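Local coordinates for protein nucleoside phosphorylase, putative (Trypanosoma brucei, PDB 3BJE) that acts as a homodimeric uridine phosphorylase, which uses phosphate to split uridine into uracil and ribose 1-phosphate, at residues Asp72-Thr80 with Val90-Asn99; Met141-Cys149 with Met335-Leu346. All blocks are in the same frame, centred on the assembly; numbering follows the deposited sequence.

Contact 1: residues Asp72-Thr80 with Val90-Asn99; sequences DHREIRFAT and VISTGMGVDN. With CA (calcium ion), chain G; R1P (1-O-phosphono-alpha-D-ribofuranose), chain E; R1P (1-O-phosphono-alpha-D-ribofuranose), chain C.
Two backbone groups, two residues apart, grip the hydroxyl of Ser92: OG donates to Glu75 O at 2.8 Å and accepts a hydrogen bond from Arg77 N, also at 2.8 Å. With OG set between its own N and carbonyl carbon (chi1 62°), the serine takes the place of a backbone partner where the antiparallel hairpin of strands 76-83 and 86-92 begins. Ser92 N returns a bond to Arg77 O of 2.8 Å, and Ala79 and Val90 continue the ladder as a hydrogen-bonded pair. Phe78 CB packs on Ile91 CG1 on one face of the sheet, where Ile91 also meets Ile46 and Phe48 of the adjoining strand 45-49; this buried place suits bulky apolar residues.

Beyond the strands, Asn99 links the hairpin to a calcium ion on the dimer interface. Its ND2 donates to Glu75 OE2 at 3.0 Å, from above a carboxylate turned 46° from the amide, and to Thr93 O at 2.8 Å. These bonds fix the amide so that OD1 faces the calcium at 2.4 Å; Met95 O, Asp98 and the same three residues of the second subunit complete the site. Gly94, lacking a side chain, lets Glu75 CG come within 3.5 Å of its CA. The type II' turn from His73 to Ile76 projects Arg74 into the second subunit's pocket, where NH1 bonds O1P of ribose 1-phosphate at 3.1 Å and NH2 reaches O3P.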
# COMPACT_ATOMS: atom_id res chain seq x y z
N ASP A 72 8.77 13.29 10.87
CA ASP A 72 8.57 11.86 10.62
C ASP A 72 7.24 11.40 11.23
O ASP A 72 6.89 11.84 12.33
CB ASP A 72 9.71 11.07 11.25
CG ASP A 72 11.08 11.46 10.73
OD1 ASP A 72 11.18 12.29 9.79
OD2 ASP A 72 12.07 10.92 11.25
N HIS A 73 6.52 10.52 10.53
CA HIS A 73 5.26 9.94 11.02
C HIS A 73 4.85 8.71 10.21
O HIS A 73 4.80 8.80 9.00
CB HIS A 73 4.15 10.99 10.92
CG HIS A 73 2.81 10.48 11.30
ND1 HIS A 73 2.50 10.07 12.58
CD2 HIS A 73 1.68 10.30 10.57
CE1 HIS A 73 1.25 9.67 12.63
NE2 HIS A 73 0.73 9.79 11.42
N ARG A 74 4.50 7.58 10.86
CA ARG A 74 4.23 6.32 10.15
C ARG A 74 5.37 6.05 9.12
O ARG A 74 6.54 6.27 9.43
CB ARG A 74 2.85 6.38 9.46
CG ARG A 74 1.65 6.16 10.35
CD ARG A 74 0.37 6.53 9.56
NE ARG A 74 -0.88 6.30 10.28
CZ ARG A 74 -1.44 5.11 10.45
NH1 ARG A 74 -0.83 4.03 9.98
NH2 ARG A 74 -2.59 4.99 11.11
N GLU A 75 5.06 5.59 7.91
CA GLU A 75 6.14 5.38 6.93
C GLU A 75 6.54 6.72 6.24
O GLU A 75 7.40 6.74 5.35
CB GLU A 75 5.77 4.26 5.92
CG GLU A 75 4.44 4.34 5.11
CD GLU A 75 3.39 3.34 5.62
OE1 GLU A 75 3.08 3.57 6.82
OE2 GLU A 75 2.95 2.34 4.88
N ILE A 76 5.97 7.83 6.70
CA ILE A 76 5.95 9.08 5.93
C ILE A 76 6.89 10.11 6.56
O ILE A 76 6.58 10.72 7.57
CB ILE A 76 4.51 9.64 5.82
CG1 ILE A 76 3.51 8.54 5.42
CG2 ILE A 76 4.45 10.81 4.82
CD1 ILE A 76 3.84 7.84 4.15
N ARG A 77 8.06 10.28 5.94
CA ARG A 77 9.08 11.23 6.41
C ARG A 77 9.30 12.29 5.35
O ARG A 77 9.20 12.00 4.16
CB ARG A 77 10.40 10.51 6.66
CG ARG A 77 10.33 9.37 7.63
CD ARG A 77 11.75 8.82 7.85
NE ARG A 77 12.63 9.87 8.35
CZ ARG A 77 13.96 9.89 8.27
NH1 ARG A 77 14.64 8.91 7.69
NH2 ARG A 77 14.61 10.92 8.78
N PHE A 78 9.60 13.51 5.76
CA PHE A 78 10.02 14.54 4.81
C PHE A 78 11.16 15.38 5.34
O PHE A 78 11.41 15.48 6.56
CB PHE A 78 8.85 15.43 4.38
CG PHE A 78 8.64 16.63 5.25
CD1 PHE A 78 9.22 17.85 4.93
CD2 PHE A 78 7.85 16.54 6.40
CE1 PHE A 78 9.05 18.94 5.73
CE2 PHE A 78 7.67 17.64 7.21
CZ PHE A 78 8.28 18.84 6.89
N ALA A 79 11.86 16.01 4.40
CA ALA A 79 12.86 17.02 4.72
C ALA A 79 12.89 17.99 3.55
O ALA A 79 12.86 17.56 2.40
CB ALA A 79 14.24 16.39 4.91
N THR A 80 12.99 19.27 3.86
CA THR A 80 12.99 20.32 2.85
C THR A 80 14.23 21.17 3.02
O THR A 80 14.46 21.70 4.10
CB THR A 80 11.73 21.20 3.00
OG1 THR A 80 10.58 20.39 2.75
CG2 THR A 80 11.78 22.39 2.03
N VAL A 90 12.23 16.05 -0.02
CA VAL A 90 12.23 14.58 -0.20
C VAL A 90 11.18 14.04 0.77
O VAL A 90 11.14 14.47 1.93
CB VAL A 90 13.62 13.92 -0.00
CG1 VAL A 90 14.24 14.27 1.35
CG2 VAL A 90 13.53 12.39 -0.20
N ILE A 91 10.32 13.15 0.26
CA ILE A 91 9.25 12.52 1.02
C ILE A 91 9.31 11.01 0.83
O ILE A 91 9.38 10.54 -0.33
CB ILE A 91 7.85 12.99 0.55
CG1 ILE A 91 7.69 14.49 0.76
CG2 ILE A 91 6.74 12.21 1.27
CD1 ILE A 91 6.40 15.07 0.18
N SER A 92 9.29 10.26 1.93
CA SER A 92 9.05 8.84 1.84
C SER A 92 7.55 8.55 1.87
O SER A 92 6.84 9.10 2.70
CB SER A 92 9.75 8.04 2.95
OG SER A 92 9.31 8.39 4.25
N THR A 93 7.13 7.68 0.97
CA THR A 93 5.73 7.36 0.84
C THR A 93 5.36 6.02 1.44
O THR A 93 4.18 5.75 1.64
CB THR A 93 5.35 7.32 -0.65
OG1 THR A 93 6.07 6.27 -1.30
CG2 THR A 93 5.68 8.65 -1.35
N GLY A 94 6.35 5.20 1.74
CA GLY A 94 6.09 3.79 2.03
C GLY A 94 5.72 3.10 0.74
O GLY A 94 5.79 3.67 -0.34
N MET A 95 5.27 1.85 0.85
CA MET A 95 5.09 1.02 -0.33
C MET A 95 3.70 1.12 -0.91
O MET A 95 2.73 1.03 -0.16
CB MET A 95 5.41 -0.43 0.02
CG MET A 95 6.78 -0.60 0.57
SD MET A 95 7.27 -2.31 0.83
CE MET A 95 6.35 -2.68 2.32
N GLY A 96 3.61 1.31 -2.22
CA GLY A 96 2.35 1.14 -2.92
C GLY A 96 1.60 2.35 -3.43
O GLY A 96 1.78 3.48 -2.98
N VAL A 97 0.76 2.09 -4.43
CA VAL A 97 -0.06 3.11 -5.07
C VAL A 97 -1.12 3.69 -4.15
O VAL A 97 -1.56 4.83 -4.31
CB VAL A 97 -0.74 2.59 -6.37
CG1 VAL A 97 0.31 2.41 -7.50
CG2 VAL A 97 -1.55 1.31 -6.11
N ASP A 98 -1.53 2.89 -3.16
CA ASP A 98 -2.44 3.36 -2.14
C ASP A 98 -1.78 4.42 -1.28
O ASP A 98 -2.39 5.45 -0.97
CB ASP A 98 -2.93 2.18 -1.29
CG ASP A 98 -1.83 1.43 -0.59
OD1 ASP A 98 -0.72 1.25 -1.13
OD2 ASP A 98 -2.07 0.94 0.51
N ASN A 99 -0.52 4.20 -0.93
CA ASN A 99 0.29 5.19 -0.20
C ASN A 99 0.48 6.46 -1.03
O ASN A 99 0.46 7.59 -0.51
CB ASN A 99 1.64 4.60 0.19
CG ASN A 99 1.52 3.55 1.29
OD1 ASN A 99 0.71 2.61 1.21
ND2 ASN A 99 2.33 3.72 2.34
CA CA G . 0.61 0.24 0.64
C5 R1P E . -4.92 4.98 7.22
O5 R1P E . -4.74 6.11 8.07
C4 R1P E . -4.42 3.72 7.93
O4 R1P E . -5.08 3.53 9.20
C1 R1P E . -5.83 2.31 9.24
C2 R1P E . -6.02 1.99 7.75
O2 R1P E . -6.39 0.63 7.49
C3 R1P E . -4.70 2.45 7.14
O3 R1P E . -3.63 1.52 7.36
O1 R1P E . -5.20 1.27 10.07
P R1P E . -3.91 1.40 11.04
O1P R1P E . -2.83 1.71 9.98
O2P R1P E . -3.71 0.04 11.68
O3P R1P E . -4.25 2.50 12.00
C5 R1P C . 9.18 -3.13 -2.52
O5 R1P C . 10.36 -3.77 -2.03
C4 R1P C . 9.37 -1.63 -2.60
O4 R1P C . 10.58 -1.29 -3.31
C1 R1P C . 10.29 -0.48 -4.45
C2 R1P C . 8.82 -0.82 -4.77
O2 R1P C . 8.12 0.08 -5.65
C3 R1P C . 8.24 -0.95 -3.36
O3 R1P C . 7.99 0.33 -2.75
O1 R1P C . 10.56 0.95 -4.25
P R1P C . 11.28 1.67 -3.00
O1P R1P C . 10.26 1.37 -1.90
O2P R1P C . 11.33 3.14 -3.41
O3P R1P C . 12.61 1.03 -2.73

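Contact 2: residues Met141-Cys149 with Met335-Leu346; sequences MKIIRLGTC and MKRCIKIILEAL. With R1P (1-O-phosphono-alpha-D-ribofuranose), chain C; URA (uracil), chain D.
Gly147, whose carbonyl O touches Met335 CE of the helix, places its N over one face of the Arg145 guanidinium, toward the rim. A residue without a side chain suits this spot, because the guanidinium occupies the space beside it. At the edge of that flat group lies ribose 1-phosphate, O1 in its plane: Arg145 NH1 donates to O1 at 2.9 Å and NH2 to O2P at 2.8 Å, the latter bond almost straight at 170°. Glu292 and Glu294 form salt bridges with the same arginine, so its orientation is fixed from the protein side as well. Thr148 adds a bond from OG1 to O3P of 2.8 Å, while its methyl CG2 rests 3.9 Å from Met335 CE.

In this nucleoside phosphorylase fold, the C-terminal helix 329-348 lies against strand 142-151, and the axes of their segments 335-346 and 142-149 run nearly antiparallel (169°). Alternation along the strand divides the work: Arg145 faces the pocket, whereas Ile144 and Leu146 face the helix. Leu146 stretches toward it with CG opposite its own backbone N (chi1 173°) and spreads its methyls, CD2 against Ile339 CG1 at 3.7 Å and CD1 against Cys338 CB. Met335, bent along its chain, slides past Leu146 in the opposite direction, its SD 3.9 Å from Leu146 CG. Such a flexible thioether suits a place between leucine and the threonine methyl. Two turns on from Met335, Ile342 CG2 meets Ile144 CG2 at 3.8 Å. Leu346 CD1 then fits against Ile144 CD1, at 3.8 Å, and against Lys142 O.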
# COMPACT_ATOMS: atom_id res chain seq x y z
N MET A 141 4.52 22.34 -10.08
CA MET A 141 4.82 21.16 -9.30
C MET A 141 5.58 20.16 -10.14
O MET A 141 5.13 19.78 -11.23
CB MET A 141 3.52 20.53 -8.79
CG MET A 141 2.69 21.45 -7.88
SD MET A 141 3.59 21.95 -6.38
CE MET A 141 4.03 20.35 -5.68
N LYS A 142 6.73 19.73 -9.63
CA LYS A 142 7.57 18.73 -10.27
C LYS A 142 7.81 17.62 -9.24
O LYS A 142 8.37 17.87 -8.17
CB LYS A 142 8.93 19.32 -10.66
CG LYS A 142 8.93 20.75 -11.18
CD LYS A 142 8.30 20.88 -12.52
CE LYS A 142 8.52 22.30 -13.06
NZ LYS A 142 7.97 22.43 -14.43
N ILE A 143 7.40 16.39 -9.56
CA ILE A 143 7.48 15.28 -8.63
C ILE A 143 8.16 14.09 -9.30
O ILE A 143 7.70 13.62 -10.34
CB ILE A 143 6.06 14.86 -8.17
CG1 ILE A 143 5.33 16.08 -7.59
CG2 ILE A 143 6.11 13.68 -7.15
CD1 ILE A 143 3.88 15.82 -7.18
N ILE A 144 9.28 13.63 -8.73
CA ILE A 144 9.99 12.49 -9.28
C ILE A 144 10.20 11.41 -8.24
O ILE A 144 10.75 11.65 -7.19
CB ILE A 144 11.36 12.89 -9.88
CG1 ILE A 144 11.18 14.03 -10.89
CG2 ILE A 144 12.06 11.66 -10.57
CD1 ILE A 144 12.48 14.57 -11.45
N ARG A 145 9.75 10.21 -8.57
CA ARG A 145 10.04 9.04 -7.76
C ARG A 145 11.42 8.52 -8.08
O ARG A 145 11.76 8.36 -9.24
CB ARG A 145 9.00 7.95 -8.03
CG ARG A 145 9.41 6.57 -7.54
CD ARG A 145 8.24 5.62 -7.51
NE ARG A 145 8.68 4.22 -7.51
CZ ARG A 145 9.35 3.63 -6.52
NH1 ARG A 145 9.71 2.36 -6.65
NH2 ARG A 145 9.67 4.29 -5.39
N LEU A 146 12.22 8.29 -7.04
CA LEU A 146 13.50 7.59 -7.17
C LEU A 146 13.38 6.33 -6.33
O LEU A 146 13.33 6.38 -5.10
CB LEU A 146 14.69 8.44 -6.71
CG LEU A 146 16.05 7.71 -6.65
CD1 LEU A 146 16.41 6.98 -7.96
CD2 LEU A 146 17.16 8.66 -6.24
N GLY A 147 13.27 5.18 -7.01
CA GLY A 147 12.94 3.95 -6.35
C GLY A 147 13.82 2.79 -6.70
O GLY A 147 14.91 2.95 -7.25
N THR A 148 13.37 1.60 -6.32
CA THR A 148 13.99 0.35 -6.73
C THR A 148 12.95 -0.43 -7.49
O THR A 148 11.77 -0.17 -7.37
CB THR A 148 14.52 -0.48 -5.54
OG1 THR A 148 13.44 -0.83 -4.66
CG2 THR A 148 15.63 0.30 -4.79
N CYS A 149 13.38 -1.39 -8.29
CA CYS A 149 12.41 -2.13 -9.10
C CYS A 149 12.95 -3.45 -9.58
O CYS A 149 14.15 -3.77 -9.42
CB CYS A 149 12.01 -1.28 -10.31
SG CYS A 149 13.40 -1.04 -11.48
N MET A 335 22.77 3.89 -6.04
CA MET A 335 21.78 4.83 -5.52
C MET A 335 22.41 6.20 -5.30
O MET A 335 21.77 7.21 -5.55
CB MET A 335 21.14 4.30 -4.23
CG MET A 335 19.90 5.07 -3.78
SD MET A 335 18.58 5.16 -5.02
CE MET A 335 17.94 3.47 -5.02
N LYS A 336 23.68 6.25 -4.87
CA LYS A 336 24.36 7.54 -4.70
C LYS A 336 24.46 8.30 -6.03
O LYS A 336 24.19 9.49 -6.09
CB LYS A 336 25.74 7.36 -4.05
CG LYS A 336 25.63 6.95 -2.59
CD LYS A 336 26.97 6.89 -1.87
CE LYS A 336 26.89 5.97 -0.63
NZ LYS A 336 25.69 6.23 0.23
N ARG A 337 24.79 7.59 -7.11
CA ARG A 337 24.86 8.23 -8.44
C ARG A 337 23.48 8.72 -8.86
O ARG A 337 23.34 9.80 -9.40
CB ARG A 337 25.37 7.25 -9.50
CG ARG A 337 26.80 6.80 -9.28
CD ARG A 337 27.29 6.01 -10.49
NE ARG A 337 26.68 4.69 -10.55
CZ ARG A 337 27.18 3.59 -9.98
NH1 ARG A 337 28.32 3.62 -9.29
NH2 ARG A 337 26.53 2.44 -10.11
N CYS A 338 22.47 7.90 -8.62
CA CYS A 338 21.14 8.19 -9.11
C CYS A 338 20.48 9.32 -8.32
O CYS A 338 19.68 10.06 -8.88
CB CYS A 338 20.27 6.93 -9.10
SG CYS A 338 20.87 5.73 -10.31
N ILE A 339 20.80 9.42 -7.03
CA ILE A 339 20.30 10.53 -6.22
C ILE A 339 20.76 11.85 -6.84
O ILE A 339 19.96 12.76 -7.02
CB ILE A 339 20.74 10.45 -4.75
CG1 ILE A 339 20.01 9.30 -4.04
CG2 ILE A 339 20.44 11.78 -4.01
CD1 ILE A 339 20.64 8.91 -2.72
N LYS A 340 22.05 11.95 -7.15
CA LYS A 340 22.57 13.17 -7.74
C LYS A 340 21.92 13.45 -9.09
O LYS A 340 21.55 14.58 -9.39
CB LYS A 340 24.09 13.10 -7.91
CG LYS A 340 24.67 14.43 -8.31
CD LYS A 340 26.19 14.39 -8.45
CE LYS A 340 26.74 15.74 -8.89
NZ LYS A 340 26.08 16.23 -10.14
N ILE A 341 21.80 12.42 -9.91
CA ILE A 341 21.15 12.55 -11.21
C ILE A 341 19.71 13.08 -11.07
O ILE A 341 19.30 13.96 -11.83
CB ILE A 341 21.15 11.18 -11.96
CG1 ILE A 341 22.55 10.88 -12.50
CG2 ILE A 341 20.11 11.15 -13.07
CD1 ILE A 341 22.77 9.43 -12.88
N ILE A 342 18.95 12.53 -10.13
CA ILE A 342 17.56 12.95 -9.94
C ILE A 342 17.44 14.37 -9.36
O ILE A 342 16.55 15.12 -9.75
CB ILE A 342 16.75 11.93 -9.10
CG1 ILE A 342 16.65 10.61 -9.87
CG2 ILE A 342 15.35 12.47 -8.80
CD1 ILE A 342 15.94 10.75 -11.20
N LEU A 343 18.34 14.74 -8.45
CA LEU A 343 18.35 16.12 -7.94
C LEU A 343 18.64 17.09 -9.08
O LEU A 343 17.99 18.13 -9.22
CB LEU A 343 19.37 16.27 -6.80
CG LEU A 343 18.90 15.70 -5.45
CD1 LEU A 343 20.05 15.53 -4.46
CD2 LEU A 343 17.79 16.56 -4.84
N GLU A 344 19.62 16.74 -9.92
CA GLU A 344 19.95 17.56 -11.08
C GLU A 344 18.74 17.69 -12.00
O GLU A 344 18.43 18.79 -12.47
CB GLU A 344 21.13 16.99 -11.85
CG GLU A 344 22.46 17.11 -11.10
CD GLU A 344 23.04 18.51 -11.08
OE1 GLU A 344 22.81 19.28 -12.04
OE2 GLU A 344 23.74 18.83 -10.11
N ALA A 345 18.07 16.58 -12.27
CA ALA A 345 16.95 16.59 -13.20
C ALA A 345 15.81 17.42 -12.63
O ALA A 345 15.16 18.17 -13.36
CB ALA A 345 16.47 15.14 -13.50
N LEU A 346 15.60 17.29 -11.33
CA LEU A 346 14.50 17.93 -10.65
C LEU A 346 14.63 19.46 -10.69
O LEU A 346 13.67 20.15 -11.01
CB LEU A 346 14.44 17.44 -9.20
CG LEU A 346 13.23 17.92 -8.40
CD1 LEU A 346 11.91 17.46 -9.03
CD2 LEU A 346 13.31 17.45 -6.94
C5 R1P C . 9.18 -3.13 -2.52
O5 R1P C . 10.36 -3.77 -2.03
C4 R1P C . 9.37 -1.63 -2.60
O4 R1P C . 10.58 -1.29 -3.31
C1 R1P C . 10.29 -0.48 -4.45
C2 R1P C . 8.82 -0.82 -4.77
O2 R1P C . 8.12 0.08 -5.65
C3 R1P C . 8.24 -0.95 -3.36
O3 R1P C . 7.99 0.33 -2.75
O1 R1P C . 10.56 0.95 -4.25
P R1P C . 11.28 1.67 -3.00
O1P R1P C . 10.26 1.37 -1.90
O2P R1P C . 11.33 3.14 -3.41
O3P R1P C . 12.61 1.03 -2.73
N1 URA D . 10.67 -3.66 -6.14
C2 URA D . 9.59 -4.27 -6.67
O2 URA D . 8.41 -3.80 -6.50
N3 URA D . 9.73 -5.38 -7.37
C4 URA D . 10.95 -5.93 -7.57
O4 URA D . 11.02 -6.97 -8.24
C5 URA D . 12.07 -5.33 -7.02
C6 URA D . 11.89 -4.17 -6.29

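Contacts 1 and 2 do not touch: their centres are 15 Å apart and their nearest atoms about 6 Å, with strand 45-49 paired in parallel to both strand 86-92 and strand 142-151. They meet instead through one ribose 1-phosphate. Met95 of contact 1 sets CG 3.7 Å from the sugar O3, while contact 2 holds the phosphate and, at Cys149, borders the uracil. The side chains of Thr148 and Met95 are about 8 Å apart, and that of Thr148 is about 14 Å from the calcium. Because the backbone O of Met95 binds the calcium while its side chain meets the sugar, the loop of contact 1 joins the pocket to the dimer interface; Arg74 of the second subunit completes this pocket in turn.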